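Local coordinates for TRAP dicarboxylate ABC transporter, substrate-binding protein (Roseobacter denitrificans, PDB 4OVQ) that binds beta-D-glucuronate and probably delivers it, as a periplasmic solute-binding protein, to a TRAP-type transport system, at residues V77-G90 / I231-F243. Sequence-based numbering, arbitrary orientation.
Sequences VRAGALEIGNFNLG and IIPECICINIGTF. With BDP (beta-D-glucopyranuronic acid), chain C.
Glu234 OE2 is gripped from two sources: it takes a hydrogen bond from Asn88 ND2 at 2.9 Å and one from the sugar hydroxyl O2 of BDP at 2.5 Å. Asn88 ND2 points its N-H almost straight at the oxygen, in its own amide plane, and meets it on the anti side, tilted out of the carboxylate plane. The amide and carboxylate planes stand nearly perpendicular, 87° apart. The other oxygen, Glu234 OE1, accepts from Asn86 ND2 at 3.1 Å, also anti and tilted. Asn86 ND2 also bonds to Cys235 O, and Asn86 OD1 is held by Asn38. Both carboxylate oxygens are thus tied, which limits rotation of the group beside the ligand. Were Glu234 cut back to an alanine, BDP O2 and Asn88 ND2 would probably lose their shared acceptor, and Asn86 ND2 would keep only Cys235 O of its two acceptors here. Asn88 OD1 caps the following helix by accepting from Gly90 N.

On the opposite face of the sheet, Cys237 CB packs 3.6 Å from Phe87 CD2. With SG anti to the backbone N (chi1 -164°), the sulfur lies at the ring edge. Gly85 CA lies above one face of that ring, toward its rim.

At the far end, Asn239 ND2 donates to Val77 O at 2.7 Å, where helix 70-79 ends in a Schellman motif. Asn239 is the N-cap of helix 240-244: its OD1 accepts the capping bond from Thr242 N and a second bond from Thr242 OG1.

Between these ends, strand 84-88, the middle one of a five-stranded mixed sheet, pairs antiparallel with its neighbour 234-239. This is the sheet of one lobe of a periplasmic binding protein; Asn88 and Glu234, at the paired ends of these strands, lie in the glucuronate pocket.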
loop_
_atom_site.group_PDB
_atom_site.type_symbol
_atom_site.label_atom_id
_atom_site.label_comp_id
_atom_site.label_asym_id
_atom_site.label_seq_id
_atom_site.Cartn_x
_atom_site.Cartn_y
_atom_site.Cartn_z
ATOM N N VAL A 77 -6.058 15.549 0.424
ATOM C CA VAL A 77 -6.449 15.306 1.813
ATOM C C VAL A 77 -5.641 16.216 2.743
ATOM O O VAL A 77 -6.196 16.867 3.621
ATOM C CB VAL A 77 -6.340 13.804 2.190
ATOM C CG1 VAL A 77 -6.537 13.592 3.650
ATOM C CG2 VAL A 77 -7.449 13.043 1.467
ATOM N N ARG A 78 -4.350 16.318 2.501
ATOM C CA ARG A 78 -3.501 17.150 3.362
ATOM C C ARG A 78 -3.971 18.618 3.307
ATOM O O ARG A 78 -4.054 19.307 4.328
ATOM C CB ARG A 78 -2.058 17.047 2.893
ATOM C CG ARG A 78 -1.099 17.688 3.842
ATOM C CD ARG A 78 0.337 17.523 3.399
ATOM N NE ARG A 78 1.235 18.037 4.433
ATOM C CZ ARG A 78 2.333 18.754 4.216
ATOM N NH1 ARG A 78 2.698 19.079 2.976
ATOM N NH2 ARG A 78 3.063 19.165 5.252
ATOM N N ALA A 79 -4.340 19.069 2.116
ATOM C CA ALA A 79 -4.771 20.450 1.895
ATOM C C ALA A 79 -6.216 20.731 2.318
ATOM O O ALA A 79 -6.683 21.889 2.307
ATOM C CB ALA A 79 -4.581 20.797 0.422
ATOM N N GLY A 80 -6.958 19.687 2.661
ATOM C CA GLY A 80 -8.347 19.840 3.030
ATOM C C GLY A 80 -9.349 19.969 1.902
ATOM O O GLY A 80 -10.519 20.262 2.147
ATOM N N ALA A 81 -8.908 19.717 0.676
ATOM C CA ALA A 81 -9.805 19.683 -0.466
ATOM C C ALA A 81 -10.628 18.382 -0.530
ATOM O O ALA A 81 -11.693 18.335 -1.162
ATOM C CB ALA A 81 -8.997 19.856 -1.721
ATOM N N LEU A 82 -10.134 17.358 0.161
ATOM C CA LEU A 82 -10.801 16.063 0.293
ATOM C C LEU A 82 -10.679 15.680 1.746
ATOM O O LEU A 82 -9.650 15.900 2.354
ATOM C CB LEU A 82 -10.036 15.063 -0.552
ATOM C CG LEU A 82 -10.707 13.940 -1.314
ATOM C CD1 LEU A 82 -11.886 14.471 -2.115
ATOM C CD2 LEU A 82 -9.641 13.309 -2.215
ATOM N N GLU A 83 -11.709 15.098 2.331
ATOM C CA GLU A 83 -11.633 14.763 3.744
ATOM C C GLU A 83 -10.979 13.399 4.014
ATOM O O GLU A 83 -10.302 13.232 5.020
ATOM C CB GLU A 83 -13.044 14.755 4.361
ATOM C CG GLU A 83 -13.743 16.141 4.340
ATOM C CD GLU A 83 -14.315 16.565 2.972
ATOM O OE1 GLU A 83 -14.363 15.796 1.994
ATOM O OE2 GLU A 83 -14.715 17.747 2.878
ATOM N N ILE A 84 -11.227 12.436 3.135
ATOM C CA ILE A 84 -10.933 11.039 3.435
ATOM C C ILE A 84 -10.190 10.390 2.289
ATOM O O ILE A 84 -10.501 10.636 1.115
ATOM C CB ILE A 84 -12.257 10.250 3.697
ATOM C CG1 ILE A 84 -12.936 10.742 4.980
ATOM C CG2 ILE A 84 -11.992 8.769 3.729
ATOM C CD1 ILE A 84 -12.242 10.368 6.270
ATOM N N GLY A 85 -9.259 9.501 2.630
ATOM C CA GLY A 85 -8.673 8.614 1.635
ATOM C C GLY A 85 -8.366 7.261 2.247
ATOM O O GLY A 85 -8.094 7.139 3.429
ATOM N N ASN A 86 -8.467 6.216 1.449
ATOM C CA ASN A 86 -7.800 4.968 1.749
ATOM C C ASN A 86 -6.491 5.006 0.964
ATOM O O ASN A 86 -6.487 4.845 -0.255
ATOM C CB ASN A 86 -8.682 3.772 1.350
ATOM C CG ASN A 86 -7.887 2.494 1.088
ATOM O OD1 ASN A 86 -8.189 1.740 0.164
ATOM N ND2 ASN A 86 -6.859 2.261 1.881
ATOM N N PHE A 87 -5.407 5.240 1.676
ATOM C CA PHE A 87 -4.097 5.376 1.092
ATOM C C PHE A 87 -3.167 4.206 1.481
ATOM O O PHE A 87 -2.997 3.860 2.665
ATOM C CB PHE A 87 -3.436 6.703 1.503
ATOM C CG PHE A 87 -4.163 7.919 1.044
ATOM C CD1 PHE A 87 -4.718 7.970 -0.219
ATOM C CD2 PHE A 87 -4.271 9.012 1.896
ATOM C CE1 PHE A 87 -5.400 9.101 -0.646
ATOM C CE2 PHE A 87 -4.933 10.151 1.495
ATOM C CZ PHE A 87 -5.491 10.196 0.225
ATOM N N ASN A 88 -2.518 3.651 0.464
ATOM C CA ASN A 88 -1.346 2.800 0.692
ATOM C C ASN A 88 -0.224 3.653 1.281
ATOM O O ASN A 88 -0.040 4.805 0.874
ATOM C CB ASN A 88 -0.897 2.274 -0.652
ATOM C CG ASN A 88 0.175 1.196 -0.565
ATOM O OD1 ASN A 88 1.377 1.491 -0.685
ATOM N ND2 ASN A 88 -0.247 -0.056 -0.469
ATOM N N LEU A 89 0.542 3.129 2.227
ATOM C CA LEU A 89 1.605 3.956 2.828
ATOM C C LEU A 89 2.797 4.220 1.916
ATOM O O LEU A 89 3.572 5.126 2.176
ATOM C CB LEU A 89 2.054 3.398 4.182
ATOM C CG LEU A 89 1.378 4.146 5.333
ATOM C CD1 LEU A 89 -0.115 3.943 5.370
ATOM C CD2 LEU A 89 2.017 3.764 6.679
ATOM N N GLY A 90 2.926 3.450 0.835
ATOM C CA GLY A 90 4.009 3.648 -0.121
ATOM C C GLY A 90 4.170 5.075 -0.601
ATOM O O GLY A 90 5.212 5.696 -0.443
ATOM N N ILE A 231 5.972 -5.384 2.052
ATOM C CA ILE A 231 4.755 -5.655 2.794
ATOM C C ILE A 231 4.353 -4.314 3.414
ATOM O O ILE A 231 4.869 -3.891 4.439
ATOM C CB ILE A 231 4.997 -6.746 3.859
ATOM C CG1 ILE A 231 5.455 -8.022 3.175
ATOM C CG2 ILE A 231 3.733 -7.003 4.650
ATOM C CD1 ILE A 231 5.832 -9.153 4.172
ATOM N N ILE A 232 3.468 -3.611 2.702
ATOM C CA ILE A 232 3.117 -2.232 2.997
ATOM C C ILE A 232 1.645 -2.172 3.424
ATOM O O ILE A 232 0.784 -2.665 2.696
ATOM C CB ILE A 232 3.330 -1.373 1.727
ATOM C CG1 ILE A 232 4.769 -1.501 1.227
ATOM C CG2 ILE A 232 2.969 0.057 2.006
ATOM C CD1 ILE A 232 5.052 -0.700 -0.034
ATOM N N PRO A 233 1.357 -1.567 4.581
ATOM C CA PRO A 233 -0.033 -1.466 5.021
ATOM C C PRO A 233 -0.713 -0.284 4.346
ATOM O O PRO A 233 -0.057 0.577 3.728
ATOM C CB PRO A 233 0.101 -1.179 6.519
ATOM C CG PRO A 233 1.367 -0.407 6.633
ATOM C CD PRO A 233 2.279 -1.027 5.600
ATOM N N GLU A 234 -2.024 -0.224 4.481
ATOM C CA GLU A 234 -2.748 0.952 4.068
ATOM C C GLU A 234 -3.476 1.495 5.258
ATOM O O GLU A 234 -3.523 0.875 6.320
ATOM C CB GLU A 234 -3.723 0.627 2.926
ATOM C CG GLU A 234 -3.120 -0.262 1.836
ATOM C CD GLU A 234 -3.766 -0.082 0.494
ATOM O OE1 GLU A 234 -4.931 0.361 0.451
ATOM O OE2 GLU A 234 -3.075 -0.414 -0.492
ATOM N N CYS A 235 -4.049 2.668 5.093
ATOM C CA CYS A 235 -4.858 3.228 6.136
ATOM C C CYS A 235 -6.157 3.821 5.582
ATOM O O CYS A 235 -6.275 4.072 4.378
ATOM C CB CYS A 235 -4.066 4.289 6.896
ATOM S SG CYS A 235 -3.735 5.776 5.895
ATOM N N ILE A 236 -7.099 4.045 6.473
ATOM C CA ILE A 236 -8.151 5.011 6.300
ATOM C C ILE A 236 -7.588 6.296 6.899
ATOM O O ILE A 236 -7.231 6.277 8.093
ATOM C CB ILE A 236 -9.454 4.590 7.048
ATOM C CG1 ILE A 236 -9.932 3.193 6.620
ATOM C CG2 ILE A 236 -10.556 5.643 6.852
ATOM C CD1 ILE A 236 -11.186 2.736 7.319
ATOM N N CYS A 237 -7.516 7.372 6.095
ATOM C CA CYS A 237 -6.790 8.662 6.317
ATOM C C CYS A 237 -7.891 9.738 6.433
ATOM O O CYS A 237 -8.861 9.706 5.672
ATOM C CB CYS A 237 -5.771 9.061 5.121
ATOM S SG CYS A 237 -4.630 10.270 5.539
ATOM N N ILE A 238 -7.763 10.665 7.376
ATOM C CA ILE A 238 -8.613 11.870 7.384
ATOM C C ILE A 238 -7.727 13.108 7.527
ATOM O O ILE A 238 -6.734 13.124 8.264
ATOM C CB ILE A 238 -9.711 11.848 8.524
ATOM C CG1 ILE A 238 -10.723 13.003 8.373
ATOM C CG2 ILE A 238 -9.077 11.825 9.904
ATOM C CD1 ILE A 238 -11.978 12.866 9.233
ATOM N N ASN A 239 -8.143 14.174 6.845
ATOM C CA ASN A 239 -7.552 15.481 7.034
ATOM C C ASN A 239 -7.634 15.854 8.511
ATOM O O ASN A 239 -8.713 15.793 9.106
ATOM C CB ASN A 239 -8.310 16.475 6.176
ATOM C CG ASN A 239 -7.922 17.873 6.465
ATOM O OD1 ASN A 239 -8.542 18.543 7.309
ATOM N ND2 ASN A 239 -6.855 18.321 5.819
ATOM N N ILE A 240 -6.508 16.214 9.121
ATOM C CA ILE A 240 -6.493 16.370 10.572
ATOM C C ILE A 240 -7.339 17.560 11.067
ATOM O O ILE A 240 -7.888 17.508 12.165
ATOM C CB ILE A 240 -5.072 16.400 11.149
ATOM C CG1 ILE A 240 -5.119 15.978 12.628
ATOM C CG2 ILE A 240 -4.472 17.758 10.946
ATOM C CD1 ILE A 240 -3.921 15.186 13.064
ATOM N N GLY A 241 -7.446 18.626 10.279
ATOM C CA GLY A 241 -8.278 19.752 10.678
ATOM C C GLY A 241 -9.738 19.356 10.784
ATOM O O GLY A 241 -10.427 19.707 11.737
ATOM N N THR A 242 -10.206 18.628 9.777
ATOM C CA THR A 242 -11.544 18.046 9.760
ATOM C C THR A 242 -11.784 17.216 11.022
ATOM O O THR A 242 -12.820 17.375 11.681
ATOM C CB THR A 242 -11.754 17.128 8.509
ATOM O OG1 THR A 242 -11.589 17.892 7.305
ATOM C CG2 THR A 242 -13.142 16.494 8.490
ATOM N N PHE A 243 -10.843 16.335 11.347
ATOM C CA PHE A 243 -10.974 15.449 12.506
ATOM C C PHE A 243 -10.967 16.222 13.815
ATOM O O PHE A 243 -11.811 15.991 14.703
ATOM C CB PHE A 243 -9.862 14.384 12.518
ATOM C CG PHE A 243 -9.977 13.395 13.660
ATOM C CD1 PHE A 243 -10.890 12.364 13.609
ATOM C CD2 PHE A 243 -9.167 13.508 14.773
ATOM C CE1 PHE A 243 -11.001 11.456 14.652
ATOM C CE2 PHE A 243 -9.269 12.595 15.815
ATOM C CZ PHE A 243 -10.196 11.573 15.746
HETATM C C1 BDP C . -1.876 -1.456 -4.517
HETATM C C2 BDP C . -2.370 -0.443 -3.517
HETATM C C3 BDP C . -2.786 0.742 -4.274
HETATM C C4 BDP C . -1.639 1.287 -5.057
HETATM C C5 BDP C . -1.092 0.232 -5.990
HETATM C C6 BDP C . 0.129 0.711 -6.792
HETATM O O2 BDP C . -3.546 -1.054 -2.887
HETATM O O3 BDP C . -3.102 1.754 -3.247
HETATM O O4 BDP C . -2.078 2.481 -5.833
HETATM O O5 BDP C . -0.731 -0.944 -5.279
HETATM O O6A BDP C . 0.178 1.918 -7.171
HETATM O O1 BDP C . -1.423 -2.637 -3.922
HETATM O O6B BDP C . 0.913 -0.207 -7.135
#